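Local coordinates for protein mannose recognizing lectin (Marasmius oreades, PDB 4TKC) that binds mannose as a fungal lectin of the bulb-type family, with a sugar held in each of two pockets of the chain, at residues S9-Y21 against G55-G67. Numbering follows the deposited sequence.
Sequences STLPENGVIGRGY and GKNASFVKMQTDG. With BMA (beta-D-mannopyranose), chain B.
Ile-17 and Val-61 form an antiparallel hydrogen-bonded pair, each N donating to the other's O at 2.9 Å, where strand 15-18, outermost in this chain's four-stranded sheet, runs at 168° to strand 60-63. Toward the 12-15 turn, Met-63 N bonds to Gly-15 O and Asn-14 N to Met-63 O. On the face of Val-16 and Lys-62, CG2 of Val-16 lies 3.7 Å from CG of the extended lysine chain, while CG1 packs against CB of Phe-60. Lys-62 NZ reaches Pro-6 O of the second subunit. Over the Ile-17, Val-61 and Met-63 face, Leu-11 of strand 10-12 runs opposite to the Met-63 side chain, CD2 3.9 Å from Met-63 CB, joining two of the three sheets of this beta-prism II fold. Beyond strand 15-18, Arg-19, straight from CG to NE (chi2 179°, chi3 173°), takes Ala-58 O side-on with NE (2.8 Å) and NH1 (3.0 Å), NH1 from above the carbonyl plane. NH1 also bonds Asn-57 OD1, fixing the loop entering strand 60-63. Where the 12-15 and 64-67 turns meet, a water joins Asn-14 OD1 to Thr-65 N. The pairing thus positions the strand leading into Gln-64 and, in the 64-67 turn, Asp-66, whose OD2 accepts a hydrogen bond from beta-mannose O2.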
ATOM      1  N   SER A   9      10.242  -5.169   6.042  1.00 15.08           N
ATOM      2  CA  SER A   9      10.879  -5.897   4.940  1.00 14.64           C
ATOM      3  C   SER A   9       9.972  -6.546   3.907  1.00 13.61           C
ATOM      4  O   SER A   9      10.398  -6.964   2.828  1.00 15.11           O
ATOM      5  CB  SER A   9      11.729  -7.053   5.521  1.00 14.36           C
ATOM      6  OG  SER A   9      10.880  -8.043   6.121  1.00 15.54           O
ATOM      7  N   THR A  10       8.674  -6.609   4.217  1.00 14.87           N
ATOM      8  CA  THR A  10       7.834  -7.572   3.552  1.00 14.79           C
ATOM      9  C   THR A  10       6.509  -6.998   3.030  1.00 14.94           C
ATOM     10  O   THR A  10       5.760  -6.353   3.789  1.00 16.62           O
ATOM     11  CB  THR A  10       7.563  -8.766   4.498  1.00 16.41           C
ATOM     12  OG1 THR A  10       8.812  -9.383   4.883  1.00 17.96           O
ATOM     13  CG2 THR A  10       6.608  -9.806   3.873  1.00 16.94           C
ATOM     14  N   LEU A  11       6.246  -7.196   1.744  1.00 14.28           N
ATOM     15  CA  LEU A  11       4.993  -6.809   1.093  1.00 14.92           C
ATOM     16  C   LEU A  11       4.089  -8.023   1.032  1.00 13.71           C
ATOM     17  O   LEU A  11       4.328  -8.934   0.262  1.00 15.95           O
ATOM     18  CB  LEU A  11       5.264  -6.298  -0.335  1.00 14.26           C
ATOM     19  CG  LEU A  11       4.181  -5.397  -0.906  1.00 15.49           C
ATOM     20  CD1 LEU A  11       4.006  -4.138  -0.056  1.00 16.07           C
ATOM     21  CD2 LEU A  11       4.480  -5.027  -2.339  1.00 14.03           C
ATOM     22  N   PRO A  12       3.103  -8.111   1.921  1.00 14.92           N
ATOM     23  CA  PRO A  12       2.138  -9.215   1.871  1.00 15.37           C
ATOM     24  C   PRO A  12       1.063  -9.028   0.778  1.00 14.08           C
ATOM     25  O   PRO A  12       1.078  -8.025   0.073  1.00 15.20           O
ATOM     26  CB  PRO A  12       1.496  -9.179   3.269  1.00 16.83           C
ATOM     27  CG  PRO A  12       1.760  -7.822   3.798  1.00 23.50           C
ATOM     28  CD  PRO A  12       2.738  -7.103   2.935  1.00 15.90           C
ATOM     29  N   GLU A  13       0.237 -10.055   0.568  1.00 14.78           N
ATOM     30  CA  GLU A  13      -0.926  -9.914  -0.326  1.00 14.46           C
ATOM     31  C   GLU A  13      -1.752  -8.677   0.012  1.00 13.93           C
ATOM     32  O   GLU A  13      -1.902  -8.328   1.179  1.00 15.86           O
ATOM     33  CB  GLU A  13      -1.805 -11.160  -0.320  1.00 15.01           C
ATOM     34  CG  GLU A  13      -1.081 -12.389  -0.902  1.00 14.77           C
ATOM     35  CD  GLU A  13      -1.992 -13.623  -0.977  1.00 17.62           C
ATOM     36  OE1 GLU A  13      -3.234 -13.457  -0.975  1.00 19.05           O
ATOM     37  OE2 GLU A  13      -1.474 -14.757  -0.996  1.00 17.69           O
ATOM     38  N   ASN A  14      -2.074  -7.999  -1.068  1.00 14.49           N
ATOM     39  CA  ASN A  14      -2.749  -6.673  -1.026  1.00 15.78           C
ATOM     40  C   ASN A  14      -1.844  -5.536  -0.609  1.00 15.98           C
ATOM     41  O   ASN A  14      -2.269  -4.405  -0.451  1.00 16.48           O
ATOM     42  CB  ASN A  14      -4.016  -6.649  -0.146  1.00 15.09           C
ATOM     43  CG  ASN A  14      -5.123  -7.460  -0.748  1.00 16.89           C
ATOM     44  OD1 ASN A  14      -5.398  -7.336  -1.956  1.00 20.74           O
ATOM     45  ND2 ASN A  14      -5.671  -8.382   0.028  1.00 18.45           N
ATOM     46  N   GLY A  15      -0.566  -5.818  -0.428  1.00 14.26           N
ATOM     47  CA  GLY A  15       0.366  -4.773  -0.120  1.00 14.48           C
ATOM     48  C   GLY A  15       0.718  -3.936  -1.345  1.00 13.94           C
ATOM     49  O   GLY A  15       1.024  -4.490  -2.411  1.00 15.46           O
ATOM     50  N   VAL A  16       0.925  -2.633  -1.136  1.00 13.45           N
ATOM     51  CA  VAL A  16       1.283  -1.732  -2.196  1.00 14.22           C
ATOM     52  C   VAL A  16       2.338  -0.748  -1.742  1.00 14.31           C
ATOM     53  O   VAL A  16       2.240  -0.141  -0.672  1.00 14.73           O
ATOM     54  CB  VAL A  16       0.066  -0.893  -2.678  1.00 15.70           C
ATOM     55  CG1 VAL A  16       0.545   0.238  -3.583  1.00 16.41           C
ATOM     56  CG2 VAL A  16      -0.882  -1.792  -3.435  1.00 14.63           C
ATOM     57  N   ILE A  17       3.399  -0.654  -2.566  1.00 14.06           N
ATOM     58  CA  ILE A  17       4.419   0.397  -2.418  1.00 16.03           C
ATOM     59  C   ILE A  17       4.285   1.454  -3.502  1.00 15.52           C
ATOM     60  O   ILE A  17       4.376   1.127  -4.688  1.00 15.92           O
ATOM     61  CB  ILE A  17       5.865  -0.115  -2.670  1.00 25.13           C
ATOM     62  CG1 ILE A  17       6.133  -1.462  -2.056  1.00 24.57           C
ATOM     63  CG2 ILE A  17       6.876   0.919  -2.214  1.00 28.82           C
ATOM     64  CD1 ILE A  17       7.520  -1.967  -2.380  1.00 37.11           C
ATOM     65  N   GLY A  18       3.991   2.709  -3.126  1.00 13.94           N
ATOM     66  CA  GLY A  18       3.981   3.751  -4.110  1.00 13.95           C
ATOM     67  C   GLY A  18       5.236   4.607  -4.130  1.00 14.24           C
ATOM     68  O   GLY A  18       6.230   4.244  -3.477  1.00 15.26           O
ATOM     69  N   ARG A  19       5.269   5.633  -4.968  1.00 13.98           N
ATOM     70  CA  ARG A  19       6.442   6.512  -5.131  1.00 14.22           C
ATOM     71  C   ARG A  19       6.799   7.191  -3.826  1.00 15.53           C
ATOM     72  O   ARG A  19       5.894   7.749  -3.147  1.00 17.04           O
ATOM     73  CB  ARG A  19       6.217   7.564  -6.201  1.00 16.07           C
ATOM     74  CG  ARG A  19       5.956   6.988  -7.572  1.00 15.08           C
ATOM     75  CD  ARG A  19       5.717   8.055  -8.622  1.00 16.91           C
ATOM     76  NE  ARG A  19       5.634   7.465  -9.947  1.00 16.28           N
ATOM     77  CZ  ARG A  19       5.394   8.148 -11.062  1.00 19.61           C
ATOM     78  NH1 ARG A  19       5.349   7.538 -12.235  1.00 23.51           N
ATOM     79  NH2 ARG A  19       5.272   9.460 -11.011  1.00 20.87           N
ATOM     80  N   GLY A  20       8.079   7.068  -3.451  1.00 14.71           N
ATOM     81  CA  GLY A  20       8.558   7.588  -2.184  1.00 16.93           C
ATOM     82  C   GLY A  20       8.507   6.598  -1.013  1.00 15.27           C
ATOM     83  O   GLY A  20       8.787   6.982   0.125  1.00 16.73           O
ATOM     84  N   TYR A  21       8.040   5.373  -1.285  1.00 13.98           N
ATOM     85  CA  TYR A  21       7.943   4.331  -0.282  1.00 15.13           C
ATOM     86  C   TYR A  21       8.877   3.183  -0.689  1.00 14.40           C
ATOM     87  O   TYR A  21       9.200   3.043  -1.872  1.00 15.39           O
ATOM     88  CB  TYR A  21       6.463   3.888  -0.060  1.00 14.36           C
ATOM     89  CG  TYR A  21       5.563   5.043   0.359  1.00 15.38           C
ATOM     90  CD1 TYR A  21       5.201   5.973  -0.591  1.00 13.70           C
ATOM     91  CD2 TYR A  21       5.401   5.373   1.694  1.00 15.65           C
ATOM     92  CE1 TYR A  21       4.447   7.084  -0.235  1.00 14.79           C
ATOM     93  CE2 TYR A  21       4.612   6.475   2.052  1.00 15.24           C
ATOM     94  CZ  TYR A  21       4.242   7.358   1.079  1.00 14.81           C
ATOM     95  OH  TYR A  21       3.503   8.493   1.396  1.00 16.66           O
ATOM     96  N   GLY A  55      12.777   3.396 -16.238  1.00 17.54           N
ATOM     97  CA  GLY A  55      12.325   4.011 -17.467  1.00 20.44           C
ATOM     98  C   GLY A  55      10.851   3.819 -17.805  1.00 19.27           C
ATOM     99  O   GLY A  55      10.425   4.174 -18.898  1.00 21.42           O
ATOM    100  N   LYS A  56      10.167   3.013 -17.002  1.00 18.16           N
ATOM    101  CA  LYS A  56       8.764   2.687 -17.315  1.00 19.09           C
ATOM    102  C   LYS A  56       7.665   3.464 -16.572  1.00 15.92           C
ATOM    103  O   LYS A  56       6.489   3.144 -16.736  1.00 18.54           O
ATOM    104  CB  LYS A  56       8.561   1.164 -17.176  1.00 17.85           C
ATOM    105  CG  LYS A  56       9.576   0.385 -18.012  1.00 16.21           C
ATOM    106  CD  LYS A  56       9.247  -1.095 -18.137  1.00 20.04           C
ATOM    107  CE  LYS A  56       8.039  -1.364 -19.021  1.00 26.46           C
ATOM    108  NZ  LYS A  56       7.789  -2.818 -19.255  1.00 38.96           N
ATOM    109  N   ASN A  57       8.037   4.537 -15.877  1.00 15.69           N
ATOM    110  CA  ASN A  57       7.022   5.396 -15.215  1.00 15.84           C
ATOM    111  C   ASN A  57       6.162   4.593 -14.240  1.00 16.58           C
ATOM    112  O   ASN A  57       4.930   4.804 -14.149  1.00 17.18           O
ATOM    113  CB  ASN A  57       6.150   6.125 -16.231  1.00 16.00           C
ATOM    114  CG  ASN A  57       5.505   7.350 -15.646  1.00 20.09           C
ATOM    115  OD1 ASN A  57       6.126   8.100 -14.884  1.00 19.57           O
ATOM    116  ND2 ASN A  57       4.230   7.527 -15.953  1.00 20.21           N
ATOM    117  N   ALA A  58       6.786   3.704 -13.469  1.00 17.19           N
ATOM    118  CA  ALA A  58       6.078   2.976 -12.429  1.00 16.53           C
ATOM    119  C   ALA A  58       5.476   3.930 -11.398  1.00 14.52           C
ATOM    120  O   ALA A  58       6.138   4.889 -10.960  1.00 17.19           O
ATOM    121  CB  ALA A  58       6.986   2.000 -11.738  1.00 17.73           C
ATOM    122  N   SER A  59       4.196   3.680 -11.068  1.00 14.86           N
ATOM    123  CA  SER A  59       3.521   4.365  -9.981  1.00 15.65           C
ATOM    124  C   SER A  59       3.541   3.553  -8.679  1.00 14.51           C
ATOM    125  O   SER A  59       3.624   4.109  -7.575  1.00 16.13           O
ATOM    126  CB  SER A  59       2.089   4.631 -10.412  1.00 16.59           C
ATOM    127  OG  SER A  59       1.326   5.290  -9.431  1.00 17.00           O
ATOM    128  N   PHE A  60       3.383   2.243  -8.786  1.00 14.14           N
ATOM    129  CA  PHE A  60       3.330   1.432  -7.580  1.00 13.89           C
ATOM    130  C   PHE A  60       3.665  -0.037  -7.916  1.00 13.52           C
ATOM    131  O   PHE A  60       3.494  -0.457  -9.055  1.00 13.80           O
ATOM    132  CB  PHE A  60       1.957   1.597  -6.837  1.00 13.78           C
ATOM    133  CG  PHE A  60       0.780   1.092  -7.611  1.00 14.42           C
ATOM    134  CD1 PHE A  60       0.047   1.965  -8.403  1.00 15.15           C
ATOM    135  CD2 PHE A  60       0.292  -0.196  -7.422  1.00 15.02           C
ATOM    136  CE1 PHE A  60      -1.062   1.528  -9.090  1.00 15.33           C
ATOM    137  CE2 PHE A  60      -0.832  -0.631  -8.119  1.00 16.29           C
ATOM    138  CZ  PHE A  60      -1.498   0.238  -8.959  1.00 14.35           C
ATOM    139  N   VAL A  61       3.994  -0.783  -6.862  1.00 13.63           N
ATOM    140  CA  VAL A  61       4.150  -2.234  -6.893  1.00 13.54           C
ATOM    141  C   VAL A  61       3.131  -2.875  -5.944  1.00 13.24           C
ATOM    142  O   VAL A  61       2.970  -2.403  -4.821  1.00 15.31           O
ATOM    143  CB  VAL A  61       5.583  -2.601  -6.437  1.00 15.84           C
ATOM    144  CG1 VAL A  61       5.746  -4.088  -6.139  1.00 17.00           C
ATOM    145  CG2 VAL A  61       6.595  -2.205  -7.501  1.00 15.91           C
ATOM    146  N   LYS A  62       2.450  -3.920  -6.409  1.00 13.74           N
ATOM    147  CA  LYS A  62       1.448  -4.589  -5.612  1.00 13.23           C
ATOM    148  C   LYS A  62       1.749  -6.088  -5.620  1.00 13.65           C
ATOM    149  O   LYS A  62       1.811  -6.711  -6.697  1.00 15.38           O
ATOM    150  CB  LYS A  62       0.042  -4.298  -6.188  1.00 15.27           C
ATOM    151  CG  LYS A  62      -1.101  -4.914  -5.372  1.00 16.62           C
ATOM    152  CD  LYS A  62      -2.422  -4.273  -5.769  1.00 15.18           C
ATOM    153  CE  LYS A  62      -3.553  -4.593  -4.807  1.00 16.20           C
ATOM    154  NZ  LYS A  62      -4.903  -4.110  -5.242  1.00 19.18           N
ATOM    155  N   MET A  63       1.781  -6.643  -4.407  1.00 13.74           N
ATOM    156  CA  MET A  63       1.844  -8.094  -4.204  1.00 14.54           C
ATOM    157  C   MET A  63       0.387  -8.570  -4.174  1.00 14.77           C
ATOM    158  O   MET A  63      -0.360  -8.250  -3.215  1.00 15.52           O
ATOM    159  CB  MET A  63       2.594  -8.437  -2.897  1.00 13.14           C
ATOM    160  CG  MET A  63       2.609  -9.900  -2.498  1.00 15.33           C
ATOM    161  SD  MET A  63       3.724 -10.919  -3.459  1.00 16.21           S
ATOM    162  CE  MET A  63       2.650 -11.564  -4.712  1.00 18.62           C
ATOM    163  N   GLN A  64      -0.077  -9.158  -5.254  1.00 13.65           N
ATOM    164  CA  GLN A  64      -1.513  -9.390  -5.417  1.00 15.30           C
ATOM    165  C   GLN A  64      -1.997 -10.697  -4.812  1.00 15.83           C
ATOM    166  O   GLN A  64      -1.244 -11.698  -4.717  1.00 16.08           O
ATOM    167  CB  GLN A  64      -1.841  -9.398  -6.908  1.00 17.32           C
ATOM    168  CG  GLN A  64      -1.474  -8.101  -7.598  1.00 17.06           C
ATOM    169  CD  GLN A  64      -1.827  -8.060  -9.061  1.00 14.67           C
ATOM    170  OE1 GLN A  64      -1.971  -9.089  -9.742  1.00 19.85           O
ATOM    171  NE2 GLN A  64      -1.903  -6.846  -9.577  1.00 14.46           N
ATOM    172  N   THR A  65      -3.313 -10.736  -4.579  1.00 15.39           N
ATOM    173  CA  THR A  65      -3.922 -11.951  -4.076  1.00 17.58           C
ATOM    174  C   THR A  65      -3.924 -13.105  -5.108  1.00 17.48           C
ATOM    175  O   THR A  65      -4.152 -14.254  -4.720  1.00 21.77           O
ATOM    176  CB  THR A  65      -5.358 -11.712  -3.657  1.00 18.16           C
ATOM    177  OG1 THR A  65      -6.044 -11.121  -4.753  1.00 19.90           O
ATOM    178  CG2 THR A  65      -5.451 -10.756  -2.449  1.00 19.19           C
ATOM    179  N   ASP A  66      -3.615 -12.832  -6.386  1.00 15.37           N
ATOM    180  CA  ASP A  66      -3.397 -13.937  -7.343  1.00 15.37           C
ATOM    181  C   ASP A  66      -1.990 -14.552  -7.315  1.00 16.77           C
ATOM    182  O   ASP A  66      -1.748 -15.496  -8.065  1.00 20.55           O
ATOM    183  CB  ASP A  66      -3.846 -13.557  -8.769  1.00 15.23           C
ATOM    184  CG  ASP A  66      -2.963 -12.520  -9.432  1.00 15.33           C
ATOM    185  OD1 ASP A  66      -1.975 -12.080  -8.782  1.00 15.65           O
ATOM    186  OD2 ASP A  66      -3.258 -12.163 -10.615  1.00 20.81           O
ATOM    187  N   GLY A  67      -1.133 -14.045  -6.415  1.00 16.28           N
ATOM    188  CA  GLY A  67       0.253 -14.549  -6.318  1.00 16.60           C
ATOM    189  C   GLY A  67       1.211 -13.757  -7.163  1.00 15.75           C
ATOM    190  O   GLY A  67       2.413 -14.017  -7.113  1.00 17.34           O
TER
HETATM  191  C1  BMA B 201      -2.095 -11.075 -14.721  1.00 28.12           C
HETATM  192  C2  BMA B 201      -2.633 -10.599 -13.375  1.00 23.92           C
HETATM  193  C3  BMA B 201      -2.898  -9.109 -13.506  1.00 26.76           C
HETATM  194  C4  BMA B 201      -1.645  -8.363 -13.995  1.00 30.71           C
HETATM  195  C5  BMA B 201      -1.084  -8.977 -15.281  1.00 31.78           C
HETATM  196  C6  BMA B 201       0.168  -8.227 -15.735  1.00 32.79           C
HETATM  197  O1  BMA B 201      -1.892 -12.484 -14.575  1.00 29.53           O
HETATM  198  O2  BMA B 201      -1.717 -10.915 -12.318  1.00 25.95           O
HETATM  199  O3  BMA B 201      -3.356  -8.632 -12.239  1.00 26.37           O
HETATM  200  O4  BMA B 201      -1.943  -6.987 -14.241  1.00 31.00           O
HETATM  201  O5  BMA B 201      -0.874 -10.372 -15.025  1.00 40.78           O
HETATM  202  O6  BMA B 201       1.237  -9.086 -16.167  1.00 44.55           O
HETATM  203  O   HOH W   1      -4.335  -8.088  -4.501  1.00 19.89           O
HETATM  204  O   HOH W   2      -6.476  -5.062  -3.204  1.00 22.76           O